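Putative adenosine kinase (Schistosoma mansoni, PDB 3VAS) binds adenosine and, as a ribokinase-family adenosine kinase, probably phosphorylates it to AMP with ATP as the phosphate donor. Local coordinates at residues V237-H251 with T257-P269. Numbering follows the deposited sequence.
Sequences VFGNESEAEAYGEVH and TVHATARYIADLP
T257, in the first turn of helix 257-267, lays its CG2 against the backbone of G248, 3.7 Å from G248 CA, while its CB meets E245 OE2. One residue on, V258 divides its methyls: CG1 lies against A244 CB, and CG2 near the carboxylates of E245 and E241, the latter salt-bridged to R284. T261 enters where the two helices, crossing at 78°, come closest. Its OG1 sits 3.0 Å from A244 O and 2.9 Å from T257 O, one proton facing two possible acceptors, and approaches G248 CA to 3.3 Å, possible because G248 is a glycine, with no CB to collide with OG1. T261 OG1 lies beside the backbone N (chi1 -68°), which leaves CG2 anti to that N and against Y247 CD2. Y264 presents the edge of its ring to Y247 OH, and its own hydroxyl nears H251 CD2. I265 covers one face of the Y247 ring with CD1, a CH-pi contact 4.0 Å from the centroid, and sends CG2 to V237 on strand 236-240; the opposite face carries H251 CE1. L268 CD1 lies beside Y247 OH. In this Rossmann-like part of the ribokinase fold, both helices thus pack beside the strand. The bond from Y247 OH to D228 OD1 helps fix the sandwiched ring's rotation. H251 ND1 bonds Y247 O at 2.7 Å and NE2 bonds D228 OD2, which would probably favour a protonated, positively charged imidazole.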
loop_
_atom_site.group_PDB
_atom_site.type_symbol
_atom_site.label_atom_id
_atom_site.label_comp_id
_atom_site.label_asym_id
_atom_site.label_seq_id
_atom_site.Cartn_x
_atom_site.Cartn_y
_atom_site.Cartn_z
ATOM N N VAL A 237 5.687 -9.614 4.620
ATOM C CA VAL A 237 6.086 -8.736 3.523
ATOM C C VAL A 237 5.301 -9.061 2.258
ATOM O O VAL A 237 5.257 -10.215 1.826
ATOM C CB VAL A 237 7.601 -8.844 3.219
ATOM C CG1 VAL A 237 7.984 -7.924 2.067
ATOM C CG2 VAL A 237 8.425 -8.519 4.458
ATOM N N PHE A 238 4.676 -8.039 1.680
ATOM C CA PHE A 238 3.939 -8.172 0.432
ATOM C C PHE A 238 4.747 -7.563 -0.706
ATOM O O PHE A 238 5.418 -6.542 -0.527
ATOM C CB PHE A 238 2.601 -7.426 0.509
ATOM C CG PHE A 238 1.631 -7.989 1.512
ATOM C CD1 PHE A 238 0.707 -8.951 1.136
ATOM C CD2 PHE A 238 1.621 -7.533 2.822
ATOM C CE1 PHE A 238 -0.199 -9.458 2.047
ATOM C CE2 PHE A 238 0.708 -8.036 3.747
ATOM C CZ PHE A 238 -0.201 -9.000 3.357
ATOM N N GLY A 239 4.657 -8.168 -1.885
ATOM C CA GLY A 239 5.306 -7.623 -3.063
ATOM C C GLY A 239 4.633 -8.123 -4.320
ATOM O O GLY A 239 3.821 -9.044 -4.265
ATOM N N ASN A 240 4.951 -7.509 -5.453
ATOM C CA ASN A 240 4.539 -8.061 -6.742
ATOM C C ASN A 240 5.759 -8.464 -7.573
ATOM O O ASN A 240 6.892 -8.295 -7.129
ATOM C CB ASN A 240 3.602 -7.110 -7.506
ATOM C CG ASN A 240 4.279 -5.810 -7.931
ATOM O OD1 ASN A 240 5.501 -5.730 -8.040
ATOM N ND2 ASN A 240 3.474 -4.783 -8.182
ATOM N N GLU A 241 5.526 -8.981 -8.774
ATOM C CA GLU A 241 6.609 -9.502 -9.605
ATOM C C GLU A 241 7.678 -8.459 -9.972
ATOM O O GLU A 241 8.871 -8.732 -9.860
ATOM C CB GLU A 241 6.050 -10.178 -10.862
ATOM C CG GLU A 241 7.090 -10.967 -11.649
ATOM C CD GLU A 241 6.484 -12.125 -12.412
ATOM O OE1 GLU A 241 7.098 -13.213 -12.427
ATOM O OE2 GLU A 241 5.390 -11.951 -12.994
ATOM N N SER A 242 7.258 -7.270 -10.394
ATOM C CA SER A 242 8.216 -6.234 -10.778
ATOM C C SER A 242 9.045 -5.732 -9.591
ATOM O O SER A 242 10.216 -5.388 -9.747
ATOM C CB SER A 242 7.509 -5.067 -11.467
ATOM O OG SER A 242 6.552 -4.475 -10.608
ATOM N N GLU A 243 8.439 -5.695 -8.407
ATOM C CA GLU A 243 9.161 -5.281 -7.202
ATOM C C GLU A 243 10.178 -6.338 -6.776
ATOM O O GLU A 243 11.284 -6.015 -6.346
ATOM C CB GLU A 243 8.184 -4.996 -6.055
ATOM C CG GLU A 243 7.284 -3.793 -6.300
ATOM C CD GLU A 243 5.935 -3.914 -5.614
ATOM O OE1 GLU A 243 5.783 -4.803 -4.750
ATOM O OE2 GLU A 243 5.023 -3.124 -5.947
ATOM N N ALA A 244 9.789 -7.601 -6.888
ATOM C CA ALA A 244 10.679 -8.702 -6.564
ATOM C C ALA A 244 11.863 -8.705 -7.530
ATOM O O ALA A 244 13.006 -8.919 -7.126
ATOM C CB ALA A 244 9.926 -10.029 -6.628
ATOM N N GLU A 245 11.575 -8.447 -8.802
ATOM C CA GLU A 245 12.603 -8.402 -9.839
ATOM C C GLU A 245 13.608 -7.280 -9.569
ATOM O O GLU A 245 14.816 -7.490 -9.636
ATOM C CB GLU A 245 11.964 -8.210 -11.215
ATOM C CG GLU A 245 12.778 -8.779 -12.363
ATOM C CD GLU A 245 12.387 -10.206 -12.702
ATOM O OE1 GLU A 245 11.172 -10.478 -12.803
ATOM O OE2 GLU A 245 13.291 -11.053 -12.867
ATOM N N ALA A 246 13.106 -6.093 -9.249
ATOM C CA ALA A 246 13.981 -4.961 -8.974
ATOM C C ALA A 246 14.772 -5.189 -7.689
ATOM O O ALA A 246 15.955 -4.866 -7.620
ATOM C CB ALA A 246 13.185 -3.675 -8.898
ATOM N N TYR A 247 14.115 -5.754 -6.678
ATOM C CA TYR A 247 14.780 -6.074 -5.419
ATOM C C TYR A 247 15.898 -7.082 -5.656
ATOM O O TYR A 247 17.018 -6.927 -5.151
ATOM C CB TYR A 247 13.775 -6.649 -4.419
ATOM C CG TYR A 247 14.352 -6.951 -3.051
ATOM C CD1 TYR A 247 14.182 -6.063 -1.995
ATOM C CD2 TYR A 247 15.055 -8.127 -2.810
ATOM C CE1 TYR A 247 14.700 -6.334 -0.744
ATOM C CE2 TYR A 247 15.584 -8.401 -1.559
ATOM C CZ TYR A 247 15.401 -7.502 -0.531
ATOM O OH TYR A 247 15.921 -7.771 0.714
ATOM N N GLY A 248 15.578 -8.122 -6.422
ATOM C CA GLY A 248 16.523 -9.181 -6.710
ATOM C C GLY A 248 17.762 -8.678 -7.421
ATOM O O GLY A 248 18.883 -9.014 -7.032
ATOM N N GLU A 249 17.562 -7.873 -8.460
ATOM C CA GLU A 249 18.681 -7.331 -9.225
ATOM C C GLU A 249 19.630 -6.525 -8.341
ATOM O O GLU A 249 20.851 -6.703 -8.397
ATOM C CB GLU A 249 18.190 -6.462 -10.382
ATOM C CG GLU A 249 19.331 -5.773 -11.123
ATOM C CD GLU A 249 18.865 -4.922 -12.285
ATOM O OE1 GLU A 249 19.729 -4.470 -13.069
ATOM O OE2 GLU A 249 17.642 -4.703 -12.415
ATOM N N VAL A 250 19.060 -5.644 -7.526
ATOM C CA VAL A 250 19.847 -4.807 -6.627
ATOM C C VAL A 250 20.667 -5.650 -5.643
ATOM O O VAL A 250 21.727 -5.228 -5.188
ATOM C CB VAL A 250 18.949 -3.794 -5.875
ATOM C CG1 VAL A 250 19.749 -2.995 -4.867
ATOM C CG2 VAL A 250 18.281 -2.862 -6.865
ATOM N N HIS A 251 20.191 -6.856 -5.345
ATOM C CA HIS A 251 20.889 -7.727 -4.400
ATOM C C HIS A 251 21.772 -8.789 -5.055
ATOM O O HIS A 251 22.298 -9.668 -4.376
ATOM C CB HIS A 251 19.901 -8.376 -3.425
ATOM C CG HIS A 251 19.281 -7.406 -2.470
ATOM N ND1 HIS A 251 18.246 -6.569 -2.827
ATOM C CD2 HIS A 251 19.565 -7.123 -1.177
ATOM C CE1 HIS A 251 17.912 -5.818 -1.794
ATOM N NE2 HIS A 251 18.696 -6.135 -0.779
ATOM N N THR A 257 15.259 -15.104 -10.225
ATOM C CA THR A 257 15.180 -13.867 -9.452
ATOM C C THR A 257 13.986 -13.764 -8.500
ATOM O O THR A 257 14.161 -13.430 -7.327
ATOM C CB THR A 257 15.240 -12.625 -10.371
ATOM O OG1 THR A 257 16.347 -12.752 -11.274
ATOM C CG2 THR A 257 15.416 -11.361 -9.546
ATOM N N VAL A 258 12.787 -14.066 -8.992
ATOM C CA VAL A 258 11.584 -13.881 -8.184
ATOM C C VAL A 258 11.497 -14.868 -7.014
ATOM O O VAL A 258 11.219 -14.465 -5.885
ATOM C CB VAL A 258 10.297 -13.916 -9.035
ATOM C CG1 VAL A 258 9.084 -13.714 -8.153
ATOM C CG2 VAL A 258 10.352 -12.838 -10.115
ATOM N N HIS A 259 11.749 -16.147 -7.283
ATOM C CA HIS A 259 11.839 -17.151 -6.225
ATOM C C HIS A 259 12.983 -16.844 -5.258
ATOM O O HIS A 259 12.815 -16.924 -4.041
ATOM C CB HIS A 259 12.021 -18.554 -6.815
ATOM C CG HIS A 259 10.781 -19.115 -7.441
ATOM N ND1 HIS A 259 10.084 -20.172 -6.893
ATOM C CD2 HIS A 259 10.112 -18.764 -8.564
ATOM C CE1 HIS A 259 9.040 -20.451 -7.655
ATOM N NE2 HIS A 259 9.035 -19.613 -8.676
ATOM N N ALA A 260 14.144 -16.492 -5.804
ATOM C CA ALA A 260 15.305 -16.151 -4.986
ATOM C C ALA A 260 15.027 -14.958 -4.066
ATOM O O ALA A 260 15.457 -14.942 -2.915
ATOM C CB ALA A 260 16.523 -15.878 -5.865
ATOM N N THR A 261 14.303 -13.969 -4.578
ATOM C CA THR A 261 13.948 -12.796 -3.784
ATOM C C THR A 261 13.038 -13.178 -2.619
ATOM O O THR A 261 13.222 -12.706 -1.495
ATOM C CB THR A 261 13.257 -11.716 -4.645
ATOM O OG1 THR A 261 14.198 -11.167 -5.576
ATOM C CG2 THR A 261 12.707 -10.596 -3.773
ATOM N N ALA A 262 12.062 -14.041 -2.894
ATOM C CA ALA A 262 11.128 -14.491 -1.866
ATOM C C ALA A 262 11.875 -15.196 -0.740
ATOM O O ALA A 262 11.628 -14.941 0.438
ATOM C CB ALA A 262 10.070 -15.407 -2.471
ATOM N N ARG A 263 12.800 -16.073 -1.120
ATOM C CA ARG A 263 13.643 -16.796 -0.173
ATOM C C ARG A 263 14.538 -15.837 0.613
ATOM O O ARG A 263 14.645 -15.927 1.838
ATOM C CB ARG A 263 14.482 -17.835 -0.928
ATOM C CG ARG A 263 15.577 -18.535 -0.124
ATOM C CD ARG A 263 15.030 -19.237 1.109
ATOM N NE ARG A 263 13.827 -20.010 0.832
ATOM C CZ ARG A 263 12.797 -20.108 1.668
ATOM N NH1 ARG A 263 12.822 -19.479 2.836
ATOM N NH2 ARG A 263 11.741 -20.834 1.332
ATOM N N TYR A 264 15.169 -14.912 -0.101
ATOM C CA TYR A 264 16.082 -13.956 0.513
ATOM C C TYR A 264 15.384 -13.073 1.548
ATOM O O TYR A 264 15.883 -12.895 2.658
ATOM C CB TYR A 264 16.743 -13.092 -0.562
ATOM C CG TYR A 264 17.801 -12.147 -0.041
ATOM C CD1 TYR A 264 19.142 -12.521 -0.019
ATOM C CD2 TYR A 264 17.463 -10.877 0.413
ATOM C CE1 TYR A 264 20.118 -11.651 0.448
ATOM C CE2 TYR A 264 18.428 -10.006 0.884
ATOM C CZ TYR A 264 19.754 -10.395 0.896
ATOM O OH TYR A 264 20.713 -9.528 1.364
ATOM N N ILE A 265 14.233 -12.519 1.178
ATOM C CA ILE A 265 13.482 -11.644 2.074
ATOM C C ILE A 265 12.988 -12.399 3.308
ATOM O O ILE A 265 13.043 -11.887 4.427
ATOM C CB ILE A 265 12.292 -10.980 1.347
ATOM C CG1 ILE A 265 12.802 -10.003 0.285
ATOM C CG2 ILE A 265 11.379 -10.261 2.341
ATOM C CD1 ILE A 265 11.694 -9.215 -0.398
ATOM N N ALA A 266 12.516 -13.621 3.098
ATOM C CA ALA A 266 12.039 -14.462 4.190
ATOM C C ALA A 266 13.143 -14.786 5.194
ATOM O O ALA A 266 12.885 -14.910 6.391
ATOM C CB ALA A 266 11.439 -15.753 3.637
ATOM N N ASP A 267 14.371 -14.920 4.701
ATOM C CA ASP A 267 15.478 -15.377 5.538
ATOM C C ASP A 267 16.311 -14.263 6.171
ATOM O O ASP A 267 17.194 -14.545 6.979
ATOM C CB ASP A 267 16.400 -16.320 4.757
ATOM C CG ASP A 267 15.733 -17.634 4.413
ATOM O OD1 ASP A 267 14.601 -17.881 4.883
ATOM O OD2 ASP A 267 16.354 -18.430 3.682
ATOM N N LEU A 268 16.049 -13.012 5.804
ATOM C CA LEU A 268 16.787 -11.896 6.393
ATOM C C LEU A 268 16.605 -11.911 7.900
ATOM O O LEU A 268 15.489 -12.102 8.384
ATOM C CB LEU A 268 16.317 -10.551 5.829
ATOM C CG LEU A 268 16.962 -10.040 4.541
ATOM C CD1 LEU A 268 16.263 -8.771 4.071
ATOM C CD2 LEU A 268 18.451 -9.784 4.752
ATOM N N PRO A 269 17.703 -11.733 8.648
ATOM C CA PRO A 269 17.597 -11.709 10.111
ATOM C C PRO A 269 16.659 -10.600 10.578
ATOM O O PRO A 269 16.556 -9.563 9.919
ATOM C CB PRO A 269 19.034 -11.411 10.561
ATOM C CG PRO A 269 19.893 -11.905 9.436
ATOM C CD PRO A 269 19.097 -11.603 8.188
#